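Long-range contacts in Non-structural protein 5 (Modoc virus, PDB 2WA2), which probably methylates the cap of viral RNA at the guanine N7 and the ribose 2'-O positions, using S-adenosylmethionine as methyl donor: residues 15-20 and 246-251; 35-40 and 223-228; 83-88 and 147-152; 171-176 and 189-194. The protein carries 4 engineered substitutions. One frame throughout, in Å; residues are numbered along the deposited sequence.

Contact 1 (15-20 and 246-251); sequences PTLGEI and VSRQLL
Leu17 reaches Arg248 and Leu251 through two torsions: chi1 of -76° puts CG opposite its own carbonyl carbon, and chi2 of 177° extends CD1 away from the helix towards the arginine. There Leu17 CD1 lies over one face of the Arg248 guanidinium, near its rim, at 3.5 Å from Arg248 CZ. The other methyl does different work, since Leu17 CD2 packs 4.0 Å from Leu251 CD1. Leu251 forks in turn, its second methyl CD2 meeting Ile20 CG2 at 4.1 Å, and each of these two aliphatic pairs crosses at roughly a right angle. The segments belong to the helices near the N and C termini of the model, 14-27 and 239-254, which pack together beside the FtsJ-like, Rossmann-type methyltransferase core. They run in nearly the same direction, 28° apart, with 9.0 Å between their axes. With no side chain on Gly18, the backbones come close at Gly18 and Ser247, CA to CA 5.4 Å. The Ser247 hydroxyl is not bonded across this interface. Its OG stays 3.7 Å from Gly18 N and pairs instead with His227 NE2, while next to it Ser247 CB touches Leu17 CB at 3.9 Å.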
loop_
_atom_site.group_PDB
_atom_site.type_symbol
_atom_site.label_atom_id
_atom_site.label_comp_id
_atom_site.label_asym_id
_atom_site.label_seq_id
_atom_site.Cartn_x
_atom_site.Cartn_y
_atom_site.Cartn_z
ATOM N N PRO A 15 -16.041 -8.901 6.033
ATOM C CA PRO A 15 -15.474 -10.098 5.422
ATOM C C PRO A 15 -16.430 -10.754 4.419
ATOM O O PRO A 15 -15.976 -11.184 3.366
ATOM C CB PRO A 15 -15.200 -11.021 6.625
ATOM C CG PRO A 15 -15.046 -10.075 7.798
ATOM C CD PRO A 15 -16.095 -9.026 7.509
ATOM N N THR A 16 -17.725 -10.815 4.739
ATOM C CA THR A 16 -18.713 -11.370 3.820
ATOM C C THR A 16 -18.699 -10.637 2.463
ATOM O O THR A 16 -18.505 -11.271 1.434
ATOM C CB THR A 16 -20.145 -11.365 4.406
ATOM O OG1 THR A 16 -20.201 -12.306 5.474
ATOM C CG2 THR A 16 -21.166 -11.808 3.323
ATOM N N LEU A 17 -18.867 -9.317 2.488
ATOM C CA LEU A 17 -18.952 -8.519 1.267
ATOM C C LEU A 17 -17.648 -8.540 0.410
ATOM O O LEU A 17 -17.696 -8.641 -0.821
ATOM C CB LEU A 17 -19.319 -7.080 1.593
ATOM C CG LEU A 17 -20.768 -6.750 1.954
ATOM C CD1 LEU A 17 -20.783 -5.307 2.293
ATOM C CD2 LEU A 17 -21.762 -7.057 0.785
ATOM N N GLY A 18 -16.502 -8.412 1.060
ATOM C CA GLY A 18 -15.242 -8.481 0.307
ATOM C C GLY A 18 -15.020 -9.868 -0.246
ATOM O O GLY A 18 -14.469 -10.038 -1.355
ATOM N N GLU A 19 -15.469 -10.877 0.507
ATOM C CA GLU A 19 -15.329 -12.249 0.059
ATOM C C GLU A 19 -16.220 -12.533 -1.128
ATOM O O GLU A 19 -15.851 -13.328 -1.989
ATOM C CB GLU A 19 -15.646 -13.256 1.173
ATOM C CG GLU A 19 -14.469 -13.551 2.095
ATOM C CD GLU A 19 -14.898 -14.285 3.371
ATOM O OE1 GLU A 19 -15.920 -15.036 3.342
ATOM O OE2 GLU A 19 -14.217 -14.088 4.405
ATOM N N ILE A 20 -17.426 -11.959 -1.116
ATOM C CA ILE A 20 -18.329 -12.036 -2.276
ATOM C C ILE A 20 -17.673 -11.412 -3.511
ATOM O O ILE A 20 -17.607 -12.043 -4.586
ATOM C CB ILE A 20 -19.692 -11.369 -1.992
ATOM C CG1 ILE A 20 -20.461 -12.167 -0.928
ATOM C CG2 ILE A 20 -20.514 -11.232 -3.305
ATOM C CD1 ILE A 20 -21.727 -11.380 -0.382
ATOM N N VAL A 246 -16.014 0.505 0.046
ATOM C CA VAL A 246 -15.250 0.055 -1.110
ATOM C C VAL A 246 -15.800 -1.283 -1.634
ATOM O O VAL A 246 -15.991 -1.434 -2.849
ATOM C CB VAL A 246 -13.721 -0.031 -0.812
ATOM C CG1 VAL A 246 -12.948 -0.622 -2.010
ATOM C CG2 VAL A 246 -13.168 1.379 -0.502
ATOM N N SER A 247 -16.069 -2.235 -0.751
ATOM C CA SER A 247 -16.703 -3.504 -1.210
ATOM C C SER A 247 -18.001 -3.234 -1.978
ATOM O O SER A 247 -18.212 -3.773 -3.056
ATOM C CB SER A 247 -16.949 -4.489 -0.056
ATOM O OG SER A 247 -15.731 -4.830 0.602
ATOM N N ARG A 248 -18.867 -2.382 -1.426
ATOM C CA ARG A 248 -20.150 -2.102 -2.082
ATOM C C ARG A 248 -19.936 -1.378 -3.418
ATOM O O ARG A 248 -20.577 -1.697 -4.400
ATOM C CB ARG A 248 -21.100 -1.361 -1.120
ATOM C CG ARG A 248 -21.500 -2.271 0.054
ATOM C CD ARG A 248 -22.941 -2.030 0.567
ATOM N NE ARG A 248 -23.219 -2.739 1.820
ATOM C CZ ARG A 248 -23.951 -3.856 1.933
ATOM N NH1 ARG A 248 -24.514 -4.432 0.870
ATOM N NH2 ARG A 248 -24.116 -4.403 3.129
ATOM N N GLN A 249 -18.983 -0.453 -3.473
ATOM C CA GLN A 249 -18.644 0.211 -4.724
ATOM C C GLN A 249 -18.143 -0.752 -5.803
ATOM O O GLN A 249 -18.582 -0.682 -6.948
ATOM C CB GLN A 249 -17.598 1.287 -4.463
ATOM C CG GLN A 249 -17.122 1.998 -5.705
ATOM C CD GLN A 249 -15.773 2.660 -5.468
ATOM O OE1 GLN A 249 -14.813 2.017 -5.017
ATOM N NE2 GLN A 249 -15.700 3.936 -5.750
ATOM N N LEU A 250 -17.193 -1.615 -5.434
ATOM C CA LEU A 250 -16.606 -2.562 -6.380
ATOM C C LEU A 250 -17.628 -3.596 -6.849
ATOM O O LEU A 250 -17.588 -4.000 -7.986
ATOM C CB LEU A 250 -15.374 -3.254 -5.782
ATOM C CG LEU A 250 -14.194 -2.325 -5.440
ATOM C CD1 LEU A 250 -13.054 -3.169 -4.941
ATOM C CD2 LEU A 250 -13.793 -1.496 -6.695
ATOM N N LEU A 251 -18.538 -4.006 -5.970
ATOM C CA LEU A 251 -19.636 -4.922 -6.360
ATOM C C LEU A 251 -20.621 -4.280 -7.323
ATOM O O LEU A 251 -20.973 -4.894 -8.324
ATOM C CB LEU A 251 -20.391 -5.438 -5.139
ATOM C CG LEU A 251 -19.578 -6.395 -4.267
ATOM C CD1 LEU A 251 -20.294 -6.632 -2.929
ATOM C CD2 LEU A 251 -19.367 -7.711 -5.007
#

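Contact 2 (35-40 and 223-228); sequences AYRRRF and RNSTHE
Hydrogen bonds from Asn224 to Tyr36, Arg37 and Arg39 tie the 223-228 loop to segment 35-40. The side-chain nitrogen ND2 gives both its hydrogens: Tyr36 O receives one at 2.8 Å, almost straight at 170°, and Arg39 O takes the other at 2.7 Å on a lone pair in its carbonyl plane. Both acceptors lie close to the amide plane, which fixes the rotation of the amide. Tyr36 O also accepts from Arg39 N, so two bonds grip it. The backbone adds a third bond, Asn224 N to Arg37 O at 2.8 Å. On the far side of the amide, OD1 accepts from Arg253 NH1.

A CH-pi contact comes next. Asn224 CB sits over one face of the Tyr36 ring, 3.8 Å from its centroid, and a chi1 of -62° swings the amide from there towards the carbonyls. The Tyr36 hydroxyl pairs with Leu250 O.

The charged contact pairs like with like. Arg37 and Arg223 run alongside each other in a common direction, with Arg37 NH2 above the centre of the Arg223 guanidinium and 3.0 Å from Arg223 NH1; both atoms are donors, and this is not a hydrogen bond.

Asn224, buried within a type I turn from Arg223 to Thr226, thus supplies donors to three backbone carbonyls, while the close guanidinium pair probably costs some repulsion, which water may screen.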
loop_
_atom_site.group_PDB
_atom_site.type_symbol
_atom_site.label_atom_id
_atom_site.label_comp_id
_atom_site.label_asym_id
_atom_site.label_seq_id
_atom_site.Cartn_x
_atom_site.Cartn_y
_atom_site.Cartn_z
ATOM N N ALA A 35 -12.397 -5.673 -18.926
ATOM C CA ALA A 35 -13.413 -4.617 -18.938
ATOM C C ALA A 35 -13.744 -4.170 -17.507
ATOM O O ALA A 35 -13.857 -2.985 -17.236
ATOM C CB ALA A 35 -14.680 -5.111 -19.623
ATOM N N TYR A 36 -13.916 -5.126 -16.593
ATOM C CA TYR A 36 -14.323 -4.779 -15.230
ATOM C C TYR A 36 -13.274 -3.911 -14.510
ATOM O O TYR A 36 -13.600 -2.929 -13.812
ATOM C CB TYR A 36 -14.599 -6.040 -14.388
ATOM C CG TYR A 36 -14.757 -5.719 -12.905
ATOM C CD1 TYR A 36 -15.793 -4.928 -12.469
ATOM C CD2 TYR A 36 -13.867 -6.224 -11.955
ATOM C CE1 TYR A 36 -15.944 -4.619 -11.129
ATOM C CE2 TYR A 36 -14.009 -5.938 -10.605
ATOM C CZ TYR A 36 -15.054 -5.128 -10.203
ATOM O OH TYR A 36 -15.261 -4.808 -8.901
ATOM N N ARG A 37 -12.014 -4.285 -14.681
ATOM C CA ARG A 37 -10.967 -3.740 -13.844
ATOM C C ARG A 37 -10.732 -2.246 -14.025
ATOM O O ARG A 37 -10.292 -1.609 -13.092
ATOM C CB ARG A 37 -9.670 -4.528 -14.008
ATOM C CG ARG A 37 -8.876 -4.121 -15.217
ATOM C CD ARG A 37 -8.028 -5.241 -15.664
ATOM N NE ARG A 37 -6.674 -5.172 -15.162
ATOM C CZ ARG A 37 -5.610 -4.990 -15.939
ATOM N NH1 ARG A 37 -5.748 -4.821 -17.258
ATOM N NH2 ARG A 37 -4.404 -4.969 -15.403
ATOM N N ARG A 38 -11.005 -1.721 -15.227
ATOM C CA ARG A 38 -10.855 -0.291 -15.556
ATOM C C ARG A 38 -12.138 0.540 -15.458
ATOM O O ARG A 38 -12.085 1.753 -15.639
ATOM C CB ARG A 38 -10.299 -0.127 -16.986
ATOM C CG ARG A 38 -11.096 -0.921 -18.021
ATOM C CD ARG A 38 -11.205 -0.270 -19.404
ATOM N NE ARG A 38 -12.429 -0.765 -20.057
ATOM C CZ ARG A 38 -12.464 -1.636 -21.073
ATOM N NH1 ARG A 38 -11.332 -2.095 -21.611
ATOM N NH2 ARG A 38 -13.636 -2.040 -21.573
ATOM N N ARG A 39 -13.276 -0.096 -15.195
ATOM C CA ARG A 39 -14.575 0.585 -15.168
ATOM C C ARG A 39 -14.627 1.692 -14.109
ATOM O O ARG A 39 -14.554 1.423 -12.910
ATOM C CB ARG A 39 -15.700 -0.437 -14.956
ATOM C CG ARG A 39 -17.078 -0.023 -15.472
ATOM C CD ARG A 39 -18.061 -1.213 -15.385
ATOM N NE ARG A 39 -17.770 -2.243 -16.397
ATOM C CZ ARG A 39 -18.034 -3.547 -16.265
ATOM N NH1 ARG A 39 -18.606 -4.021 -15.155
ATOM N NH2 ARG A 39 -17.718 -4.393 -17.249
ATOM N N PHE A 40 -14.738 2.938 -14.576
ATOM C CA PHE A 40 -14.769 4.143 -13.717
ATOM C C PHE A 40 -13.493 4.415 -12.911
ATOM O O PHE A 40 -13.531 5.150 -11.913
ATOM C CB PHE A 40 -15.933 4.100 -12.732
ATOM C CG PHE A 40 -17.282 4.167 -13.364
ATOM C CD1 PHE A 40 -17.824 5.393 -13.741
ATOM C CD2 PHE A 40 -18.033 3.008 -13.541
ATOM C CE1 PHE A 40 -19.102 5.463 -14.308
ATOM C CE2 PHE A 40 -19.310 3.056 -14.109
ATOM C CZ PHE A 40 -19.837 4.292 -14.500
ATOM N N ARG A 223 -7.227 -0.207 -9.525
ATOM C CA ARG A 223 -8.125 -0.938 -10.428
ATOM C C ARG A 223 -9.200 -1.700 -9.653
ATOM O O ARG A 223 -9.022 -2.049 -8.481
ATOM C CB ARG A 223 -7.341 -1.900 -11.307
ATOM C CG ARG A 223 -6.369 -1.229 -12.279
ATOM C CD ARG A 223 -5.930 -2.292 -13.274
ATOM N NE ARG A 223 -4.879 -1.839 -14.173
ATOM C CZ ARG A 223 -3.623 -2.280 -14.135
ATOM N NH1 ARG A 223 -3.251 -3.192 -13.244
ATOM N NH2 ARG A 223 -2.735 -1.803 -15.001
ATOM N N ASN A 224 -10.312 -1.987 -10.312
ATOM C CA ASN A 224 -11.410 -2.643 -9.606
ATOM C C ASN A 224 -11.080 -4.093 -9.267
ATOM O O ASN A 224 -11.726 -4.689 -8.414
ATOM C CB ASN A 224 -12.698 -2.596 -10.414
ATOM C CG ASN A 224 -13.202 -1.165 -10.669
ATOM O OD1 ASN A 224 -13.108 -0.286 -9.810
ATOM N ND2 ASN A 224 -13.745 -0.945 -11.868
ATOM N N SER A 225 -10.053 -4.634 -9.929
ATOM C CA SER A 225 -9.587 -6.012 -9.688
ATOM C C SER A 225 -8.712 -6.172 -8.440
ATOM O O SER A 225 -8.211 -7.270 -8.159
ATOM C CB SER A 225 -8.799 -6.476 -10.927
ATOM O OG SER A 225 -7.882 -5.448 -11.264
ATOM N N THR A 226 -8.497 -5.074 -7.695
ATOM C CA THR A 226 -7.842 -5.187 -6.394
ATOM C C THR A 226 -8.648 -4.398 -5.362
ATOM O O THR A 226 -9.133 -3.329 -5.685
ATOM C CB THR A 226 -6.380 -4.661 -6.417
ATOM O OG1 THR A 226 -5.865 -4.665 -5.089
ATOM C CG2 THR A 226 -6.281 -3.226 -7.011
ATOM N N HIS A 227 -8.760 -4.944 -4.154
ATOM C CA HIS A 227 -9.436 -4.275 -3.046
ATOM C C HIS A 227 -8.400 -3.523 -2.203
ATOM O O HIS A 227 -8.715 -3.115 -1.084
ATOM C CB HIS A 227 -10.133 -5.324 -2.195
ATOM C CG HIS A 227 -11.363 -4.836 -1.484
ATOM N ND1 HIS A 227 -11.334 -3.822 -0.545
ATOM C CD2 HIS A 227 -12.645 -5.273 -1.534
ATOM C CE1 HIS A 227 -12.557 -3.643 -0.063
ATOM N NE2 HIS A 227 -13.367 -4.518 -0.640
ATOM N N GLU A 228 -7.182 -3.316 -2.747
ATOM C CA GLU A 228 -6.088 -2.635 -1.985
ATOM C C GLU A 228 -6.547 -1.296 -1.422
ATOM O O GLU A 228 -7.225 -0.509 -2.087
ATOM C CB GLU A 228 -4.809 -2.416 -2.818
ATOM C CG GLU A 228 -5.018 -1.379 -3.932
ATOM C CD GLU A 228 -3.917 -1.373 -4.977
ATOM O OE1 GLU A 228 -3.067 -2.281 -4.941
ATOM O OE2 GLU A 228 -3.919 -0.463 -5.842
#

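Contact 3 (83-88 and 147-152); sequences KGTVVD and FQADTV. Engineered in segment 83-88: Thr85 (natural residue Ser).
Thr85 O is gripped by two successive backbone amides of the facing segment. Asp150 N donates to Thr85 O at 2.8 Å, in the carbonyl plane, and Thr151 N at 3.2 Å, tilted 27° from it. The same residue is held from its other end, for the Asp150 carboxylate reaches Thr85 N, OD2 accepting at 2.9 Å through the anti lone pair. Thr85, engineered from the natural serine, bonds outward to Glu108 through its hydroxyl. These bonds lead into the parallel pairing of strands 86-89 and 151-154, neighbours in the central sheet of the Rossmann-type fold. Val86 is in register with Thr151 and Val87 with Val152, and Val87 N donates to Thr151 O at 3.0 Å. On their shared face Val86 and Thr151 lie alongside one another, Val86 CG2 3.9 Å from Thr151 CB. On the opposite face Val87, in one of its two conformers, sets CG1 against the Phe147 ring and CG2 against Val152 CG2. A chi1 of -47° turns the hydroxyl of Thr151 towards Lys83, where Thr151 OG1 donates to Lys83 O at 2.9 Å, on a lone pair in the carbonyl plane. Lys83 NZ makes a weak bond to Asp150 O, 3.3 Å away.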
loop_
_atom_site.group_PDB
_atom_site.type_symbol
_atom_site.label_atom_id
_atom_site.label_comp_id
_atom_site.label_asym_id
_atom_site.label_seq_id
_atom_site.Cartn_x
_atom_site.Cartn_y
_atom_site.Cartn_z
ATOM N N LYS A 83 8.795 13.313 4.458
ATOM C CA LYS A 83 9.796 14.184 5.103
ATOM C C LYS A 83 10.974 13.458 5.727
ATOM O O LYS A 83 10.867 12.292 6.147
ATOM C CB LYS A 83 9.127 15.071 6.174
ATOM C CG LYS A 83 8.659 14.304 7.382
ATOM C CD LYS A 83 8.269 15.217 8.530
ATOM C CE LYS A 83 7.353 14.505 9.491
ATOM N NZ LYS A 83 8.047 13.427 10.277
ATOM N N GLY A 84 12.103 14.176 5.815
ATOM C CA GLY A 84 13.288 13.656 6.507
ATOM C C GLY A 84 13.804 12.382 5.869
ATOM O O GLY A 84 13.940 12.317 4.652
ATOM N N THR A 85 14.121 11.404 6.721
ATOM C CA THR A 85 14.515 10.057 6.328
ATOM C C THR A 85 13.253 9.217 5.986
ATOM O O THR A 85 12.435 8.884 6.858
ATOM C CB THR A 85 15.345 9.392 7.425
ATOM O OG1 THR A 85 16.504 10.206 7.678
ATOM C CG2 THR A 85 15.787 7.934 7.008
ATOM N N VAL A 86 13.129 8.900 4.703
ATOM C CA VAL A 86 12.020 8.101 4.207
ATOM C C VAL A 86 12.542 6.691 3.981
ATOM O O VAL A 86 13.591 6.503 3.331
ATOM C CB VAL A 86 11.469 8.664 2.871
ATOM C CG1 VAL A 86 10.300 7.786 2.321
ATOM C CG2 VAL A 86 10.977 10.097 3.032
ATOM N N VAL A 87 11.838 5.710 4.531
ATOM C CA VAL A 87 12.087 4.316 4.145
ATOM C C VAL A 87 11.029 3.864 3.153
ATOM O O VAL A 87 9.854 4.234 3.261
ATOM C CB VAL A 87 12.217 3.310 5.334
ATOM C CG1 VAL A 87 13.526 3.512 6.059
ATOM C CG2 VAL A 87 11.029 3.358 6.297
ATOM N N ASP A 88 11.471 3.122 2.145
ATOM C CA ASP A 88 10.556 2.577 1.168
ATOM C C ASP A 88 10.744 1.066 1.203
ATOM O O ASP A 88 11.700 0.523 0.637
ATOM C CB ASP A 88 10.805 3.186 -0.213
ATOM C CG ASP A 88 9.793 2.714 -1.263
ATOM O OD1 ASP A 88 8.802 2.054 -0.883
ATOM O OD2 ASP A 88 10.020 2.949 -2.465
ATOM N N PHE A 147 14.959 0.987 11.825
ATOM C CA PHE A 147 15.883 2.029 12.223
ATOM C C PHE A 147 15.209 3.372 12.086
ATOM O O PHE A 147 14.026 3.434 11.712
ATOM C CB PHE A 147 17.159 1.981 11.378
ATOM C CG PHE A 147 16.915 2.079 9.908
ATOM C CD1 PHE A 147 16.563 3.291 9.325
ATOM C CD2 PHE A 147 17.039 0.958 9.100
ATOM C CE1 PHE A 147 16.339 3.386 7.985
ATOM C CE2 PHE A 147 16.810 1.051 7.742
ATOM C CZ PHE A 147 16.457 2.263 7.184
ATOM N N GLN A 148 15.969 4.438 12.374
ATOM C CA GLN A 148 15.472 5.820 12.347
ATOM C C GLN A 148 14.883 6.257 11.004
ATOM O O GLN A 148 15.549 6.229 9.963
ATOM C CB GLN A 148 16.569 6.803 12.801
ATOM C CG GLN A 148 16.066 8.126 13.415
ATOM C CD GLN A 148 15.432 9.072 12.394
ATOM O OE1 GLN A 148 16.013 9.353 11.335
ATOM N NE2 GLN A 148 14.220 9.563 12.711
ATOM N N ALA A 149 13.625 6.680 11.044
ATOM C CA ALA A 149 12.946 7.184 9.857
ATOM C C ALA A 149 11.824 8.085 10.280
ATOM O O ALA A 149 11.114 7.778 11.237
ATOM C CB ALA A 149 12.373 6.026 8.974
ATOM N N ASP A 150 11.655 9.164 9.520
ATOM C CA ASP A 150 10.582 10.126 9.735
ATOM C C ASP A 150 9.314 9.793 8.957
ATOM O O ASP A 150 8.219 10.285 9.311
ATOM C CB ASP A 150 11.081 11.499 9.355
ATOM C CG ASP A 150 12.354 11.851 10.100
ATOM O OD1 ASP A 150 12.239 12.106 11.306
ATOM O OD2 ASP A 150 13.444 11.799 9.492
ATOM N N THR A 151 9.462 8.962 7.909
ATOM C CA THR A 151 8.350 8.544 7.060
ATOM C C THR A 151 8.553 7.068 6.706
ATOM O O THR A 151 9.615 6.686 6.224
ATOM C CB THR A 151 8.307 9.317 5.734
ATOM O OG1 THR A 151 8.473 10.726 5.957
ATOM C CG2 THR A 151 7.016 9.045 5.006
ATOM N N VAL A 152 7.533 6.252 6.954
ATOM C CA VAL A 152 7.608 4.825 6.603
ATOM C C VAL A 152 6.638 4.521 5.465
ATOM O O VAL A 152 5.423 4.644 5.632
ATOM C CB VAL A 152 7.325 3.955 7.817
ATOM C CG1 VAL A 152 7.249 2.464 7.418
ATOM C CG2 VAL A 152 8.345 4.235 8.906
#

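Contact 4 (171-176 and 189-194); sequences LTVLNV and FCVKVL
Leu174 reaches from helix 163-183 to Val191 and Val193 on strand 188-193, inside the beta-alpha-beta unit that runs from strand 151-154 through this helix to the next parallel strand of the Rossmann-type sheet. Helix and strand run at 160° to each other, their axes 9.0 Å apart. Leu174 CB makes no contact with segment 189-194. The chi1 of -65° sets CG opposite the residue's own carbonyl carbon, and CG too stops short of touching the strand. At CG the chain forks: CD1 continues the extended line, whereas Leu174 CD2 points at the strand and rests against both valines, 4.2 Å from Val191 CG1 and 4.3 Å from Val193 CG2. Leu205 and Met208 of helix 199-212 also pack on this leucine. Across the contact the side chains meet through methyls alone, at 4.0 Å or more, with no hydrogen bond. Between the two valines in sequence, Lys192 sends its amine to Gly157 O and Glu228; Lys192 and Glu228, with Lys70 and Asp155, are consistent with the K-D-K-E tetrad of RNA 2'-O-methyltransferases. Val173, just before Leu174, adds a second contact: Val173 CG1 meets Val191 CG1 at 4.0 Å and lies 4.3 Å from Lys192 O.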
loop_
_atom_site.group_PDB
_atom_site.type_symbol
_atom_site.label_atom_id
_atom_site.label_comp_id
_atom_site.label_asym_id
_atom_site.label_seq_id
_atom_site.Cartn_x
_atom_site.Cartn_y
_atom_site.Cartn_z
ATOM N N LEU A 171 -1.373 -9.453 6.904
ATOM C CA LEU A 171 -1.058 -9.525 8.333
ATOM C C LEU A 171 0.424 -9.454 8.595
ATOM O O LEU A 171 0.861 -8.760 9.519
ATOM C CB LEU A 171 -1.665 -10.770 8.963
ATOM C CG LEU A 171 -3.168 -10.773 9.200
ATOM C CD1 LEU A 171 -3.519 -12.022 9.956
ATOM C CD2 LEU A 171 -3.676 -9.478 9.967
ATOM N N THR A 172 1.206 -10.179 7.792
ATOM C CA THR A 172 2.647 -10.130 7.917
ATOM C C THR A 172 3.203 -8.729 7.735
ATOM O O THR A 172 4.028 -8.294 8.521
ATOM C CB THR A 172 3.323 -11.111 6.918
ATOM O OG1 THR A 172 2.955 -12.440 7.293
ATOM C CG2 THR A 172 4.842 -10.979 6.973
ATOM N N VAL A 173 2.760 -8.035 6.693
ATOM C CA VAL A 173 3.166 -6.631 6.459
ATOM C C VAL A 173 2.795 -5.727 7.643
ATOM O O VAL A 173 3.633 -4.969 8.134
ATOM C CB VAL A 173 2.569 -6.081 5.155
ATOM C CG1 VAL A 173 2.789 -4.575 4.998
ATOM C CG2 VAL A 173 3.158 -6.826 3.948
ATOM N N LEU A 174 1.543 -5.803 8.083
ATOM C CA LEU A 174 1.091 -4.973 9.204
ATOM C C LEU A 174 1.914 -5.214 10.487
ATOM O O LEU A 174 2.286 -4.255 11.166
ATOM C CB LEU A 174 -0.398 -5.183 9.457
ATOM C CG LEU A 174 -1.292 -4.696 8.283
ATOM C CD1 LEU A 174 -2.762 -4.849 8.626
ATOM C CD2 LEU A 174 -0.975 -3.224 7.831
ATOM N N ASN A 175 2.184 -6.481 10.799
ATOM C CA ASN A 175 3.039 -6.819 11.940
ATOM C C ASN A 175 4.456 -6.201 11.809
ATOM O O ASN A 175 5.006 -5.638 12.769
ATOM C CB ASN A 175 3.069 -8.338 12.166
ATOM C CG ASN A 175 3.828 -8.717 13.408
ATOM O OD1 ASN A 175 4.892 -9.325 13.322
ATOM N ND2 ASN A 175 3.321 -8.304 14.584
ATOM N N VAL A 176 5.028 -6.268 10.612
ATOM C CA VAL A 176 6.340 -5.668 10.355
ATOM C C VAL A 176 6.281 -4.138 10.513
ATOM O O VAL A 176 7.093 -3.519 11.232
ATOM C CB VAL A 176 6.855 -6.061 8.955
ATOM C CG1 VAL A 176 8.099 -5.271 8.596
ATOM C CG2 VAL A 176 7.092 -7.580 8.906
ATOM N N PHE A 189 3.354 7.703 7.743
ATOM C CA PHE A 189 3.360 6.363 7.136
ATOM C C PHE A 189 2.319 6.217 6.025
ATOM O O PHE A 189 1.292 6.932 5.981
ATOM C CB PHE A 189 3.232 5.255 8.216
ATOM C CG PHE A 189 2.029 5.413 9.120
ATOM C CD1 PHE A 189 0.748 4.993 8.702
ATOM C CD2 PHE A 189 2.165 6.000 10.381
ATOM C CE1 PHE A 189 -0.357 5.161 9.560
ATOM C CE2 PHE A 189 1.054 6.156 11.230
ATOM C CZ PHE A 189 -0.202 5.744 10.798
ATOM N N CYS A 190 2.592 5.308 5.093
ATOM C CA CYS A 190 1.632 5.015 4.044
ATOM C C CYS A 190 1.948 3.590 3.662
ATOM O O CYS A 190 3.012 3.328 3.126
ATOM C CB CYS A 190 1.794 5.970 2.857
ATOM S SG CYS A 190 0.791 5.589 1.458
ATOM N N VAL A 191 1.003 2.700 3.962
ATOM C CA VAL A 191 1.216 1.253 3.924
ATOM C C VAL A 191 0.093 0.597 3.094
ATOM O O VAL A 191 -1.091 0.737 3.425
ATOM C CB VAL A 191 1.225 0.647 5.349
ATOM C CG1 VAL A 191 1.417 -0.855 5.262
ATOM C CG2 VAL A 191 2.375 1.318 6.234
ATOM N N LYS A 192 0.475 -0.134 2.042
ATOM C CA LYS A 192 -0.499 -0.958 1.314
ATOM C C LYS A 192 -1.155 -2.035 2.192
ATOM O O LYS A 192 -0.471 -2.769 2.926
ATOM C CB LYS A 192 0.144 -1.600 0.087
ATOM C CG LYS A 192 -0.877 -2.273 -0.846
ATOM C CD LYS A 192 -0.202 -2.837 -2.118
ATOM C CE LYS A 192 -1.162 -3.769 -2.817
ATOM N NZ LYS A 192 -0.685 -4.091 -4.214
ATOM N N VAL A 193 -2.486 -2.130 2.095
ATOM C CA VAL A 193 -3.246 -3.185 2.758
ATOM C C VAL A 193 -3.947 -3.956 1.643
ATOM O O VAL A 193 -4.982 -3.544 1.143
ATOM C CB VAL A 193 -4.264 -2.630 3.798
ATOM C CG1 VAL A 193 -4.951 -3.770 4.564
ATOM C CG2 VAL A 193 -3.561 -1.675 4.801
ATOM N N LEU A 194 -3.341 -5.067 1.226
ATOM C CA LEU A 194 -3.809 -5.777 0.026
ATOM C C LEU A 194 -5.229 -6.296 0.198
ATOM O O LEU A 194 -6.050 -6.157 -0.692
ATOM C CB LEU A 194 -2.885 -6.980 -0.231
ATOM C CG LEU A 194 -3.333 -7.908 -1.368
ATOM C CD1 LEU A 194 -3.316 -7.142 -2.683
ATOM C CD2 LEU A 194 -2.384 -9.135 -1.365
#

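In the fold
Contact 4 is the buried one, near the middle of the chain, while contacts 1, 2 and 3 are only partly buried. Contacts 3 and 4 share the central sheet: their strands 151-154 and 188-193 are neighbours, joined through Val152 O and Cys190 N, yet contact 3 is held by backbone and side-chain hydrogen bonds and contact 4 by methyl packing. Contacts 1 and 2 gather around helix 239-254 on the opposite side of the chain's centre from contact 3. Contact 1 is mainly aliphatic packing without a hydrogen bond across it; contact 2 hangs on the bonds of Asn224. Tyr36 bonds to Leu250, and His227 to Ser247. Glu228 of contact 2 meets Lys192 of contact 4 in a salt bridge.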